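PDB 4L9A: AB hydrolase-1 domain-containing protein from Streptococcus mutans, which probably acts as a carboxylesterase of the alpha/beta hydrolase family, splitting ester bonds in substrates that remain to be defined. Local coordinates for residues A56-N61 / Y269-E274; A77-Y82 / P212-R217; Q110-C115 / L125-Q130; G137-E142 / I236-S241; P143-I148 / E249-N254. All blocks are in the same frame, centred on the assembly; numbering follows the deposited sequence.

Interaction 1. Residues A56-N61 / Y269-E274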
# COMPACT_ATOMS: atom_id res chain seq x y z
N ALA A 56 0.18 -3.93 8.85
CA ALA A 56 0.70 -5.26 9.11
C ALA A 56 -0.39 -6.33 8.98
O ALA A 56 -0.14 -7.42 8.45
CB ALA A 56 1.37 -5.32 10.49
N ASP A 57 -1.59 -6.02 9.48
CA ASP A 57 -2.73 -6.93 9.37
C ASP A 57 -3.11 -7.09 7.90
O ASP A 57 -3.37 -8.20 7.41
CB ASP A 57 -3.95 -6.33 10.10
CG ASP A 57 -3.75 -6.22 11.61
OD1 ASP A 57 -2.95 -6.99 12.16
OD2 ASP A 57 -4.42 -5.36 12.24
N ASN A 58 -3.17 -5.96 7.21
CA ASN A 58 -3.55 -5.89 5.81
C ASN A 58 -2.67 -6.80 4.95
O ASN A 58 -3.16 -7.51 4.07
CB ASN A 58 -3.45 -4.41 5.35
CG ASN A 58 -4.08 -4.16 3.97
OD1 ASN A 58 -4.90 -4.94 3.49
ND2 ASN A 58 -3.70 -3.05 3.34
N PHE A 59 -1.37 -6.81 5.25
CA PHE A 59 -0.38 -7.54 4.46
C PHE A 59 0.09 -8.84 5.10
O PHE A 59 1.13 -9.38 4.73
CB PHE A 59 0.82 -6.63 4.17
CG PHE A 59 0.56 -5.61 3.09
CD1 PHE A 59 0.69 -5.95 1.75
CD2 PHE A 59 0.20 -4.31 3.42
CE1 PHE A 59 0.45 -5.01 0.74
CE2 PHE A 59 -0.05 -3.36 2.42
CZ PHE A 59 0.08 -3.71 1.09
N ALA A 60 -0.68 -9.36 6.06
CA ALA A 60 -0.27 -10.53 6.83
C ALA A 60 0.14 -11.73 5.97
O ALA A 60 1.13 -12.41 6.26
CB ALA A 60 -1.37 -10.93 7.83
N ASN A 61 -0.64 -11.98 4.92
CA ASN A 61 -0.38 -13.11 4.03
C ASN A 61 0.92 -13.00 3.22
O ASN A 61 1.44 -14.00 2.73
CB ASN A 61 -1.56 -13.34 3.08
CG ASN A 61 -2.79 -13.89 3.79
OD1 ASN A 61 -2.70 -14.41 4.91
ND2 ASN A 61 -3.95 -13.79 3.14
N TYR A 269 -7.99 -6.76 -4.22
CA TYR A 269 -7.18 -7.04 -3.04
C TYR A 269 -6.23 -8.22 -3.24
O TYR A 269 -6.32 -9.24 -2.56
CB TYR A 269 -8.07 -7.23 -1.80
CG TYR A 269 -8.67 -5.92 -1.31
CD1 TYR A 269 -9.79 -5.37 -1.93
CD2 TYR A 269 -8.10 -5.23 -0.25
CE1 TYR A 269 -10.34 -4.16 -1.49
CE2 TYR A 269 -8.63 -4.03 0.20
CZ TYR A 269 -9.75 -3.50 -0.42
OH TYR A 269 -10.27 -2.31 0.02
N LEU A 270 -5.31 -8.05 -4.18
CA LEU A 270 -4.44 -9.14 -4.60
C LEU A 270 -3.45 -9.51 -3.50
O LEU A 270 -3.00 -10.65 -3.42
CB LEU A 270 -3.71 -8.78 -5.91
CG LEU A 270 -4.68 -8.42 -7.04
CD1 LEU A 270 -3.92 -8.12 -8.36
CD2 LEU A 270 -5.70 -9.53 -7.25
N HIS A 271 -3.11 -8.54 -2.66
CA HIS A 271 -2.22 -8.80 -1.52
C HIS A 271 -2.86 -9.71 -0.48
O HIS A 271 -2.17 -10.25 0.37
CB HIS A 271 -1.75 -7.51 -0.86
CG HIS A 271 -2.86 -6.66 -0.34
ND1 HIS A 271 -3.84 -6.15 -1.16
CD2 HIS A 271 -3.14 -6.23 0.91
CE1 HIS A 271 -4.68 -5.43 -0.43
NE2 HIS A 271 -4.28 -5.47 0.83
N TRP A 272 -4.18 -9.87 -0.55
CA TRP A 272 -4.86 -10.86 0.28
C TRP A 272 -4.90 -12.25 -0.33
O TRP A 272 -4.71 -13.25 0.37
CB TRP A 272 -6.31 -10.43 0.53
CG TRP A 272 -6.46 -9.23 1.39
CD1 TRP A 272 -5.46 -8.52 2.01
CD2 TRP A 272 -7.69 -8.58 1.73
NE1 TRP A 272 -6.01 -7.46 2.71
CE2 TRP A 272 -7.37 -7.48 2.56
CE3 TRP A 272 -9.04 -8.82 1.42
CZ2 TRP A 272 -8.35 -6.63 3.09
CZ3 TRP A 272 -10.01 -7.98 1.95
CH2 TRP A 272 -9.65 -6.89 2.77
N SER A 273 -5.17 -12.31 -1.64
CA SER A 273 -5.56 -13.57 -2.29
C SER A 273 -4.49 -14.21 -3.20
O SER A 273 -4.60 -15.39 -3.55
CB SER A 273 -6.83 -13.34 -3.12
OG SER A 273 -6.60 -12.34 -4.10
N GLU A 274 -3.49 -13.44 -3.61
CA GLU A 274 -2.55 -13.96 -4.61
C GLU A 274 -1.12 -14.06 -4.09
O GLU A 274 -0.16 -13.90 -4.86
CB GLU A 274 -2.62 -13.11 -5.88
CG GLU A 274 -4.01 -13.06 -6.52
CD GLU A 274 -4.54 -14.42 -6.92
OE1 GLU A 274 -3.73 -15.29 -7.32
OE2 GLU A 274 -5.77 -14.64 -6.83
O HOH W 1 -2.17 -10.15 3.21

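Interaction 2. Residues A77-Y82 / P212-R217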
# COMPACT_ATOMS: atom_id res chain seq x y z
N ALA A 77 -1.05 5.00 7.59
CA ALA A 77 -1.29 6.41 7.28
C ALA A 77 -2.18 7.05 8.35
O ALA A 77 -2.91 6.35 9.06
CB ALA A 77 -1.94 6.56 5.88
N PRO A 78 -2.11 8.38 8.47
CA PRO A 78 -3.05 9.05 9.38
C PRO A 78 -4.47 8.58 9.09
O PRO A 78 -4.80 8.23 7.94
CB PRO A 78 -2.89 10.52 9.00
CG PRO A 78 -1.47 10.62 8.54
CD PRO A 78 -1.20 9.33 7.81
N ASN A 79 -5.31 8.56 10.12
CA ASN A 79 -6.71 8.17 9.97
C ASN A 79 -6.93 6.74 9.47
O ASN A 79 -7.97 6.42 8.88
CB ASN A 79 -7.44 9.14 9.04
CG ASN A 79 -7.48 10.55 9.60
OD1 ASN A 79 -7.68 10.77 10.80
ND2 ASN A 79 -7.29 11.53 8.72
N SER A 80 -5.95 5.88 9.69
CA SER A 80 -6.11 4.48 9.36
C SER A 80 -5.46 3.58 10.39
O SER A 80 -4.48 3.98 11.04
CB SER A 80 -5.49 4.19 7.99
OG SER A 80 -4.09 4.04 8.11
N GLY A 81 -5.98 2.37 10.53
CA GLY A 81 -5.35 1.40 11.40
C GLY A 81 -5.15 1.99 12.78
O GLY A 81 -6.09 2.54 13.36
N TYR A 82 -3.94 1.90 13.32
CA TYR A 82 -3.72 2.38 14.67
C TYR A 82 -2.97 3.72 14.68
O TYR A 82 -2.59 4.19 15.75
CB TYR A 82 -2.99 1.34 15.52
CG TYR A 82 -3.78 0.06 15.71
CD1 TYR A 82 -4.79 -0.04 16.66
CD2 TYR A 82 -3.50 -1.06 14.93
CE1 TYR A 82 -5.51 -1.21 16.83
CE2 TYR A 82 -4.22 -2.24 15.10
CZ TYR A 82 -5.23 -2.30 16.04
OH TYR A 82 -5.94 -3.48 16.19
N PRO A 212 -16.79 19.95 10.26
CA PRO A 212 -16.84 20.71 9.00
C PRO A 212 -15.54 20.66 8.19
O PRO A 212 -15.56 20.28 7.02
CB PRO A 212 -17.11 22.14 9.47
CG PRO A 212 -17.86 21.97 10.75
CD PRO A 212 -17.26 20.75 11.40
N ASP A 213 -14.43 21.04 8.81
CA ASP A 213 -13.18 21.17 8.08
C ASP A 213 -12.47 19.83 7.84
O ASP A 213 -11.43 19.79 7.18
CB ASP A 213 -12.25 22.15 8.80
CG ASP A 213 -12.89 23.51 9.04
OD1 ASP A 213 -13.78 23.89 8.25
OD2 ASP A 213 -12.50 24.19 10.02
N PHE A 214 -13.01 18.74 8.37
CA PHE A 214 -12.27 17.48 8.37
C PHE A 214 -12.07 16.87 7.00
O PHE A 214 -13.03 16.70 6.25
CB PHE A 214 -12.96 16.44 9.25
CG PHE A 214 -12.19 15.16 9.37
CD1 PHE A 214 -12.57 14.04 8.65
CD2 PHE A 214 -11.06 15.08 10.18
CE1 PHE A 214 -11.84 12.85 8.75
CE2 PHE A 214 -10.34 13.91 10.28
CZ PHE A 214 -10.73 12.80 9.57
N LYS A 215 -10.82 16.55 6.68
CA LYS A 215 -10.48 15.81 5.47
C LYS A 215 -9.71 14.58 5.90
O LYS A 215 -8.70 14.69 6.60
CB LYS A 215 -9.60 16.65 4.55
CG LYS A 215 -10.27 17.91 4.03
CD LYS A 215 -11.54 17.57 3.28
CE LYS A 215 -12.32 18.83 2.94
NZ LYS A 215 -11.45 19.83 2.25
N ILE A 216 -10.19 13.42 5.49
CA ILE A 216 -9.63 12.17 5.97
C ILE A 216 -8.28 11.87 5.31
O ILE A 216 -7.44 11.14 5.87
CB ILE A 216 -10.61 11.00 5.78
CG1 ILE A 216 -10.15 9.78 6.58
CG2 ILE A 216 -10.77 10.68 4.28
CD1 ILE A 216 -11.26 8.82 6.91
N ARG A 217 -8.03 12.45 4.15
CA ARG A 217 -6.79 12.14 3.44
C ARG A 217 -6.20 13.35 2.71
O ARG A 217 -6.93 14.23 2.27
CB ARG A 217 -7.01 11.00 2.45
CG ARG A 217 -5.74 10.49 1.79
CD ARG A 217 -5.99 9.15 1.11
NE ARG A 217 -6.66 8.22 2.02
CZ ARG A 217 -7.98 8.06 2.09
NH1 ARG A 217 -8.79 8.75 1.29
NH2 ARG A 217 -8.49 7.20 2.96
O HOH W 2 -5.00 9.72 5.52
O HOH W 3 -8.26 6.27 6.04

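Interaction 3. Residues Q110-C115 / L125-Q130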
# COMPACT_ATOMS: atom_id res chain seq x y z
N GLN A 110 19.67 -0.66 5.43
CA GLN A 110 20.35 0.20 4.46
C GLN A 110 19.74 0.10 3.05
O GLN A 110 19.87 1.02 2.25
CB GLN A 110 21.86 -0.08 4.44
CG GLN A 110 22.59 0.58 5.61
CD GLN A 110 22.21 2.04 5.78
OE1 GLN A 110 22.01 2.76 4.80
NE2 GLN A 110 22.08 2.48 7.03
N SER A 111 19.08 -1.02 2.76
CA SER A 111 18.36 -1.17 1.49
C SER A 111 16.94 -1.68 1.74
O SER A 111 16.64 -2.25 2.80
CB SER A 111 19.12 -2.10 0.56
OG SER A 111 19.25 -3.38 1.15
N TYR A 112 16.06 -1.47 0.76
CA TYR A 112 14.67 -1.86 0.94
C TYR A 112 13.96 -2.19 -0.37
O TYR A 112 14.43 -1.83 -1.46
CB TYR A 112 13.91 -0.74 1.64
CG TYR A 112 13.75 0.50 0.79
CD1 TYR A 112 14.81 1.39 0.62
CD2 TYR A 112 12.56 0.77 0.15
CE1 TYR A 112 14.67 2.53 -0.16
CE2 TYR A 112 12.40 1.91 -0.64
CZ TYR A 112 13.46 2.78 -0.79
OH TYR A 112 13.30 3.91 -1.58
N LEU A 113 12.84 -2.87 -0.24
CA LEU A 113 11.86 -2.99 -1.32
C LEU A 113 10.56 -2.43 -0.79
O LEU A 113 10.23 -2.61 0.38
CB LEU A 113 11.67 -4.44 -1.75
CG LEU A 113 12.80 -5.09 -2.54
CD1 LEU A 113 13.88 -5.59 -1.60
CD2 LEU A 113 12.25 -6.23 -3.39
N LEU A 114 9.84 -1.72 -1.65
CA LEU A 114 8.53 -1.19 -1.30
C LEU A 114 7.46 -2.14 -1.83
O LEU A 114 7.53 -2.57 -2.98
CB LEU A 114 8.33 0.18 -1.94
CG LEU A 114 8.70 1.37 -1.06
CD1 LEU A 114 8.84 2.65 -1.89
CD2 LEU A 114 7.66 1.52 0.04
N CYS A 115 6.49 -2.47 -0.98
CA CYS A 115 5.35 -3.29 -1.39
C CYS A 115 4.11 -2.51 -1.03
O CYS A 115 3.87 -2.21 0.14
CB CYS A 115 5.37 -4.64 -0.67
SG CYS A 115 3.96 -5.75 -1.08
N LEU A 125 6.33 6.13 -5.25
CA LEU A 125 7.11 6.70 -6.34
C LEU A 125 8.04 7.81 -5.83
O LEU A 125 9.19 7.89 -6.24
CB LEU A 125 6.18 7.20 -7.44
CG LEU A 125 5.48 6.06 -8.19
CD1 LEU A 125 4.26 6.59 -8.95
CD2 LEU A 125 6.48 5.39 -9.15
N GLN A 126 7.54 8.65 -4.94
CA GLN A 126 8.36 9.76 -4.42
C GLN A 126 9.45 9.24 -3.50
O GLN A 126 10.58 9.71 -3.56
CB GLN A 126 7.48 10.77 -3.68
CG GLN A 126 6.27 11.22 -4.47
CD GLN A 126 6.65 11.97 -5.73
OE1 GLN A 126 7.77 12.47 -5.84
NE2 GLN A 126 5.72 12.05 -6.68
N ILE A 127 9.11 8.27 -2.66
CA ILE A 127 10.08 7.65 -1.75
C ILE A 127 11.29 7.09 -2.50
O ILE A 127 12.44 7.36 -2.16
CB ILE A 127 9.40 6.53 -0.93
CG1 ILE A 127 8.30 7.12 -0.04
CG2 ILE A 127 10.43 5.77 -0.10
CD1 ILE A 127 7.35 6.09 0.53
N MSE A 128 11.04 6.31 -3.55
CA MSE A 128 12.13 5.70 -4.29
C MSE A 128 12.97 6.75 -5.01
O MSE A 128 14.17 6.58 -5.19
CB MSE A 128 11.60 4.66 -5.28
CG MSE A 128 10.85 3.51 -4.61
SE MSE A 128 10.27 2.12 -5.89
CE MSE A 128 8.71 3.04 -6.67
N ASN A 129 12.33 7.85 -5.39
CA ASN A 129 13.03 8.94 -6.07
C ASN A 129 13.83 9.83 -5.10
O ASN A 129 14.78 10.49 -5.51
CB ASN A 129 12.02 9.75 -6.89
CG ASN A 129 12.65 10.92 -7.64
OD1 ASN A 129 13.42 10.73 -8.58
ND2 ASN A 129 12.29 12.13 -7.24
N GLN A 130 13.46 9.83 -3.82
CA GLN A 130 14.07 10.78 -2.87
C GLN A 130 14.94 10.16 -1.77
O GLN A 130 15.77 10.86 -1.19
CB GLN A 130 13.00 11.64 -2.20
CG GLN A 130 12.11 12.42 -3.13
CD GLN A 130 11.07 13.21 -2.37
OE1 GLN A 130 11.32 13.68 -1.26
NE2 GLN A 130 9.88 13.33 -2.96

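Interaction 4. Residues G137-E142 / I236-S241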
# COMPACT_ATOMS: atom_id res chain seq x y z
N GLY A 137 13.69 -2.76 -5.29
CA GLY A 137 12.54 -3.25 -6.03
C GLY A 137 11.24 -2.63 -5.59
O GLY A 137 11.08 -2.19 -4.44
N PHE A 138 10.29 -2.61 -6.51
CA PHE A 138 8.93 -2.18 -6.22
C PHE A 138 7.98 -3.34 -6.47
O PHE A 138 8.07 -4.00 -7.50
CB PHE A 138 8.54 -0.99 -7.10
CG PHE A 138 7.11 -0.56 -6.94
CD1 PHE A 138 6.70 0.16 -5.83
CD2 PHE A 138 6.17 -0.87 -7.93
CE1 PHE A 138 5.37 0.55 -5.68
CE2 PHE A 138 4.85 -0.49 -7.78
CZ PHE A 138 4.45 0.23 -6.66
N ILE A 139 7.10 -3.61 -5.52
CA ILE A 139 6.09 -4.65 -5.66
C ILE A 139 4.73 -3.99 -5.54
O ILE A 139 4.35 -3.51 -4.47
CB ILE A 139 6.23 -5.74 -4.57
CG1 ILE A 139 7.69 -6.22 -4.45
CG2 ILE A 139 5.29 -6.89 -4.85
CD1 ILE A 139 8.24 -6.84 -5.72
N GLY A 140 3.98 -3.92 -6.63
CA GLY A 140 2.73 -3.19 -6.57
C GLY A 140 1.53 -4.08 -6.78
O GLY A 140 1.45 -4.80 -7.77
N LEU A 141 0.60 -4.03 -5.85
CA LEU A 141 -0.67 -4.71 -6.00
C LEU A 141 -1.71 -3.67 -6.43
O LEU A 141 -2.15 -2.86 -5.62
CB LEU A 141 -1.09 -5.39 -4.69
CG LEU A 141 -0.13 -6.45 -4.12
CD1 LEU A 141 0.49 -7.33 -5.20
CD2 LEU A 141 0.96 -5.80 -3.26
N GLU A 142 -2.06 -3.69 -7.72
CA GLU A 142 -2.93 -2.66 -8.31
C GLU A 142 -2.67 -1.24 -7.78
O GLU A 142 -3.57 -0.56 -7.27
CB GLU A 142 -4.42 -3.06 -8.19
CG GLU A 142 -4.75 -4.21 -9.16
CD GLU A 142 -6.23 -4.42 -9.40
OE1 GLU A 142 -7.07 -3.72 -8.78
OE2 GLU A 142 -6.55 -5.32 -10.20
N ILE A 236 7.70 -5.18 -9.99
CA ILE A 236 6.78 -6.28 -10.24
C ILE A 236 5.37 -5.81 -9.91
O ILE A 236 5.06 -5.52 -8.75
CB ILE A 236 7.10 -7.54 -9.41
CG1 ILE A 236 8.59 -7.90 -9.47
CG2 ILE A 236 6.26 -8.71 -9.89
CD1 ILE A 236 9.03 -8.42 -10.80
N VAL A 237 4.53 -5.69 -10.94
CA VAL A 237 3.17 -5.21 -10.74
C VAL A 237 2.18 -6.35 -10.98
O VAL A 237 2.30 -7.11 -11.95
CB VAL A 237 2.87 -4.01 -11.67
CG1 VAL A 237 1.38 -3.63 -11.66
CG2 VAL A 237 3.73 -2.82 -11.27
N PHE A 238 1.22 -6.49 -10.06
CA PHE A 238 0.15 -7.47 -10.17
C PHE A 238 -1.16 -6.73 -10.34
O PHE A 238 -1.45 -5.78 -9.61
CB PHE A 238 0.05 -8.33 -8.89
CG PHE A 238 1.24 -9.20 -8.65
CD1 PHE A 238 2.41 -8.67 -8.11
CD2 PHE A 238 1.20 -10.55 -8.94
CE1 PHE A 238 3.52 -9.47 -7.87
CE2 PHE A 238 2.31 -11.36 -8.72
CZ PHE A 238 3.47 -10.82 -8.19
N SER A 239 -1.98 -7.20 -11.27
CA SER A 239 -3.25 -6.56 -11.55
C SER A 239 -4.22 -7.56 -12.17
O SER A 239 -3.80 -8.52 -12.81
CB SER A 239 -3.03 -5.41 -12.53
OG SER A 239 -4.22 -5.08 -13.21
N GLU A 240 -5.51 -7.32 -11.98
CA GLU A 240 -6.52 -8.05 -12.72
C GLU A 240 -6.29 -7.86 -14.22
O GLU A 240 -5.83 -6.80 -14.65
CB GLU A 240 -7.92 -7.58 -12.30
CG GLU A 240 -8.23 -7.84 -10.81
CD GLU A 240 -9.49 -7.12 -10.35
OE1 GLU A 240 -10.59 -7.69 -10.48
OE2 GLU A 240 -9.38 -5.97 -9.86
N SER A 241 -6.60 -8.88 -15.02
CA SER A 241 -6.29 -8.86 -16.45
C SER A 241 -6.86 -7.65 -17.21
O SER A 241 -6.22 -7.15 -18.13
CB SER A 241 -6.75 -10.15 -17.15
OG SER A 241 -8.14 -10.34 -17.01

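Interaction 5. Residues P143-I148 / E249-N254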
# COMPACT_ATOMS: atom_id res chain seq x y z
N PRO A 143 -1.41 -0.80 -7.87
CA PRO A 143 -1.08 0.56 -7.44
C PRO A 143 -1.87 1.57 -8.26
O PRO A 143 -2.07 1.37 -9.47
CB PRO A 143 0.42 0.67 -7.72
CG PRO A 143 0.67 -0.33 -8.82
CD PRO A 143 -0.28 -1.47 -8.53
N THR A 144 -2.33 2.64 -7.62
CA THR A 144 -3.19 3.61 -8.27
C THR A 144 -2.42 4.40 -9.32
O THR A 144 -1.41 5.03 -9.00
CB THR A 144 -3.82 4.57 -7.22
OG1 THR A 144 -4.38 3.79 -6.15
CG2 THR A 144 -4.92 5.40 -7.87
N THR A 145 -2.87 4.35 -10.58
CA THR A 145 -2.24 5.11 -11.65
C THR A 145 -2.82 6.52 -11.77
O THR A 145 -3.97 6.78 -11.39
CB THR A 145 -2.41 4.46 -13.04
OG1 THR A 145 -3.81 4.31 -13.33
CG2 THR A 145 -1.71 3.10 -13.09
N VAL A 146 -2.02 7.42 -12.33
CA VAL A 146 -2.49 8.77 -12.59
C VAL A 146 -3.71 8.69 -13.50
O VAL A 146 -4.68 9.43 -13.32
CB VAL A 146 -1.40 9.63 -13.26
CG1 VAL A 146 -1.99 10.93 -13.74
CG2 VAL A 146 -0.25 9.87 -12.28
N MSE A 147 -3.69 7.75 -14.45
CA MSE A 147 -4.83 7.56 -15.32
C MSE A 147 -6.11 7.24 -14.55
O MSE A 147 -7.11 7.94 -14.70
CB MSE A 147 -4.57 6.46 -16.35
CG MSE A 147 -5.65 6.36 -17.41
SE MSE A 147 -5.73 4.56 -18.17
CE MSE A 147 -6.84 3.72 -16.80
N ILE A 148 -6.09 6.18 -13.75
CA ILE A 148 -7.29 5.79 -13.02
C ILE A 148 -7.67 6.88 -12.02
O ILE A 148 -8.85 7.14 -11.78
CB ILE A 148 -7.13 4.40 -12.33
CG1 ILE A 148 -8.49 3.73 -12.13
CG2 ILE A 148 -6.39 4.52 -11.00
CD1 ILE A 148 -9.15 3.31 -13.41
N GLU A 249 1.28 0.98 -19.87
CA GLU A 249 1.58 2.37 -20.22
C GLU A 249 1.86 3.24 -19.00
O GLU A 249 2.00 4.46 -19.12
CB GLU A 249 0.39 3.00 -20.94
CG GLU A 249 0.08 2.42 -22.30
CD GLU A 249 -1.20 3.02 -22.86
OE1 GLU A 249 -1.94 3.66 -22.08
OE2 GLU A 249 -1.45 2.85 -24.08
N SER A 250 1.93 2.63 -17.82
CA SER A 250 1.92 3.41 -16.59
C SER A 250 3.30 3.78 -16.08
O SER A 250 4.32 3.28 -16.55
CB SER A 250 1.20 2.65 -15.47
OG SER A 250 2.06 1.66 -14.92
N GLU A 251 3.28 4.65 -15.07
CA GLU A 251 4.48 5.10 -14.39
C GLU A 251 5.10 4.01 -13.51
O GLU A 251 6.18 4.22 -12.94
CB GLU A 251 4.12 6.31 -13.51
CG GLU A 251 2.99 6.03 -12.51
CD GLU A 251 1.59 6.26 -13.12
OE1 GLU A 251 1.42 6.07 -14.34
OE2 GLU A 251 0.67 6.65 -12.37
N TYR A 252 4.42 2.88 -13.35
CA TYR A 252 4.93 1.81 -12.47
C TYR A 252 5.80 0.80 -13.21
O TYR A 252 6.48 -0.02 -12.59
CB TYR A 252 3.79 1.10 -11.73
CG TYR A 252 3.04 2.00 -10.77
CD1 TYR A 252 3.65 2.48 -9.62
CD2 TYR A 252 1.73 2.38 -11.03
CE1 TYR A 252 2.98 3.32 -8.74
CE2 TYR A 252 1.04 3.22 -10.16
CZ TYR A 252 1.67 3.68 -9.01
OH TYR A 252 1.02 4.52 -8.13
N LEU A 253 5.79 0.86 -14.53
CA LEU A 253 6.59 -0.06 -15.34
C LEU A 253 7.76 0.65 -16.00
O LEU A 253 7.73 1.85 -16.25
CB LEU A 253 5.72 -0.78 -16.37
CG LEU A 253 4.82 -1.88 -15.80
CD1 LEU A 253 3.98 -2.56 -16.89
CD2 LEU A 253 5.65 -2.92 -15.06
N ASN A 254 8.82 -0.12 -16.25
CA ASN A 254 10.00 0.39 -16.91
C ASN A 254 10.59 -0.76 -17.70
O ASN A 254 9.96 -1.81 -17.84
CB ASN A 254 11.02 0.94 -15.90
CG ASN A 254 11.45 -0.10 -14.87
OD1 ASN A 254 11.43 -1.31 -15.14
ND2 ASN A 254 11.86 0.36 -13.69
O HOH W 4 -1.14 6.31 -15.46

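Interaction 1. Residues A56-N61 / Y269-E274
Asn58 OD1 takes two N-H donors from neighbouring residues, His271 and Trp272. His271 NE2 lies 2.8 Å from Asn58 OD1; the bond runs within the imidazole plane but comes from above the carbonyl plane. Trp272 NE1 approaches Asn58 OD1 at 2.9 Å and lies closer to the carbonyl plane. The amide stands nearly upright to both rings, and the donors reach OD1 from different directions. CG of Asn58 is anti to the backbone N (chi1 -169°), which carries the amide across to the other segment. Its ND2 is held by Ser48 OG. In this alpha/beta hydrolase fold the contact joins the short helices that follow strand 43-47 to helix 270-273, which follows the last strand. His271 CB packs 3.7 Å from Phe59 CE1, and CD2 of the imidazole sits over one face of the phenyl ring near its rim. Asn61 ND2 donates to a lone pair of Trp272 O, 2.9 Å away. A water links Asn58 O and His271 O, to which it donates, with Asn61 N.

Interaction 2. Residues A77-Y82 / P212-R217
Asn79 ND2 donates to Ile216 O at 2.9 Å, with an N-H...O angle of 160°. The acceptor lies close to the amide plane; the donor is tilted from the carbonyl plane. Alongside this bond, Asn79 CB rests 3.7 Å from Ile216 CG1. The ring of Phe214 comes from the opposite direction, and its CZ lies 3.8 Å from Asn79 ND2. Phe214 holds its CG opposite the backbone N (chi1 -176°), which extends the ring toward the amide. A water donates to both Pro78 O and Ile216 O. Further out, the type II turn from Ala77 to Ser80 sets Asn79 at its third position with positive phi. Ser86 O is another acceptor for Asn79 ND2, and Leu205 of helix 188-206 packs against Asn79, Phe214 and Ile216. The loop after strand 71-75 here meets the loop between helix 188-206 and strand 235-239 of the alpha/beta hydrolase fold. The direct bond pairs a neutral amide with a backbone oxygen, so it does not rest on a charge pair.

Interaction 3. Residues Q110-C115 / L125-Q130
Strand 111-117 and helix 120-130 open a beta-alpha-beta unit that is completed by strand 134-141, and Tyr112 and Leu114 face Ile127 and Met128 between strand and helix. The short segments run nearly antiparallel, their axes 10.1 Å apart at closest approach. Leu114 CD1 does most of the apolar touching. It meets CG of selenomethionine Met128 at 3.5 Å, tighter than usual carbon packing, and Ile127 CG2 at 3.9 Å. CG of Met128 is anti to its carbonyl carbon (chi1 -61°), which places this methylene beside the leucine methyl; the chain then bends at its last torsion, and Phe138 packs against it. Tyr112 has CG between the backbone N and the carbonyl carbon (chi1 68°), and its ring reaches out until the phenol lies against the helix. Tyr112 OH is 3.5 Å from Met128 CA and 3.7 Å from Ile127 CG2. The polar partner of that hydroxyl is Ser131 OG, just past the helix, and Phe104 of helix 93-106 meets the ring edge-to-face. Packing of this kind holds helix to sheet in a beta-alpha-beta crossover, and in alpha/beta hydrolases the turn between this strand and helix is the usual place of the nucleophile elbow.

Interaction 4. Residues G137-E142 / I236-S241
Glu142 OE2 accepts from Glu240 N at 2.9 Å through its anti lone pair, while Glu142 OE1 is gripped by His268 ND1 and, in a salt bridge, Arg243 NH2. The extended Glu142 chain passes Ser239 CA. Its carboxylate lies nearly coplanar with that of Glu240, with Glu142 OE2 and Glu240 OE2 only 2.9 Å apart; these are two acceptors, not a hydrogen bond. Arg164 forms a salt bridge with Glu240 OE1. Behind these carboxylates, strands 134-141 and 235-239 are parallel neighbours in the central sheet of the alpha/beta hydrolase fold. Within these segments the ladder runs from Ile236 N donating to Phe138 O (2.8 Å) to Glu142 N donating to Phe238 O. On one face, Ile139 CD1 lies beside Ile236 CG1 at 3.9 Å, and Leu141 CD1 touches Phe238 CD1 at 3.7 Å. On the other face, Phe138 has CG anti to the backbone N (chi1 175°), and its ring runs alongside Gly140 to bring CE2 within 4.3 Å of Val237 CG2.

Interaction 5. Residues P143-I148 / E249-N254
Tyr252 has CG anti to its carbonyl carbon (chi1 -65°), which lays its ring against Pro143, and Glu251 bends sharply at its second torsion (chi2 -86°) to turn its carboxylate to Val146. The contact ties the segment that leaves strand 134-141 and enters helix 146-151 to the loop before the last strand of the alpha/beta hydrolase fold. Pro143 CB sits over one face of the Tyr252 ring in a CH-pi contact, 3.6 Å from the ring centroid. CG of Glu251 lies over the opposite face, near the rim. Tyr252 OH donates to Thr144 O at a short 2.6 Å, from above the carbonyl plane rather than on a lone pair. This bond and the proline help to fix how the phenol lies. The ring of Phe138 meets the Tyr252 ring with nearly parallel planes. At the helix start, Glu251 OE2 uses its syn lone pair to accept from Val146 N at 2.8 Å. The helix start would probably favour the anionic form of Glu251. Thr145 is the N-cap, and its OG1 accepts from Ile148 N and also bonds to Glu246 OE2. On the loop side, Ser250 OG bonds to Tyr247 O and accepts from Tyr252 N in an ST turn, and Thr145 CG2 packs on Ser250 CB at 3.8 Å. A water donates to Glu251 OE1 at 2.8 Å and accepts from Met147 N.

Overall arrangement
Interactions 3, 4 and 5 form a continuous packed region. Interactions 3 and 4 share the sheet, where Leu114 O lies 2.8 Å from Ile139 N. The centres of interactions 4 and 5 are about 10 Å apart, and Phe138 CE2 touches Tyr252 CD1 at 3.7 Å. Leu125 CD1 joins interaction 3 to CE1 of the same Tyr252 ring at 3.5 Å. Interaction 1 meets interaction 4 where Leu270 CD1 packs 3.6 Å from Ser239 CA. Interaction 2 has its centre about 22 Å from that of interaction 1, yet Asp57 OD2 packs 4.2 Å from Tyr82 CE2; it does not touch interactions 3, 4 or 5. The active site probably lies near Ser118, just past strand 111-117, with His268 close to interactions 1 and 4.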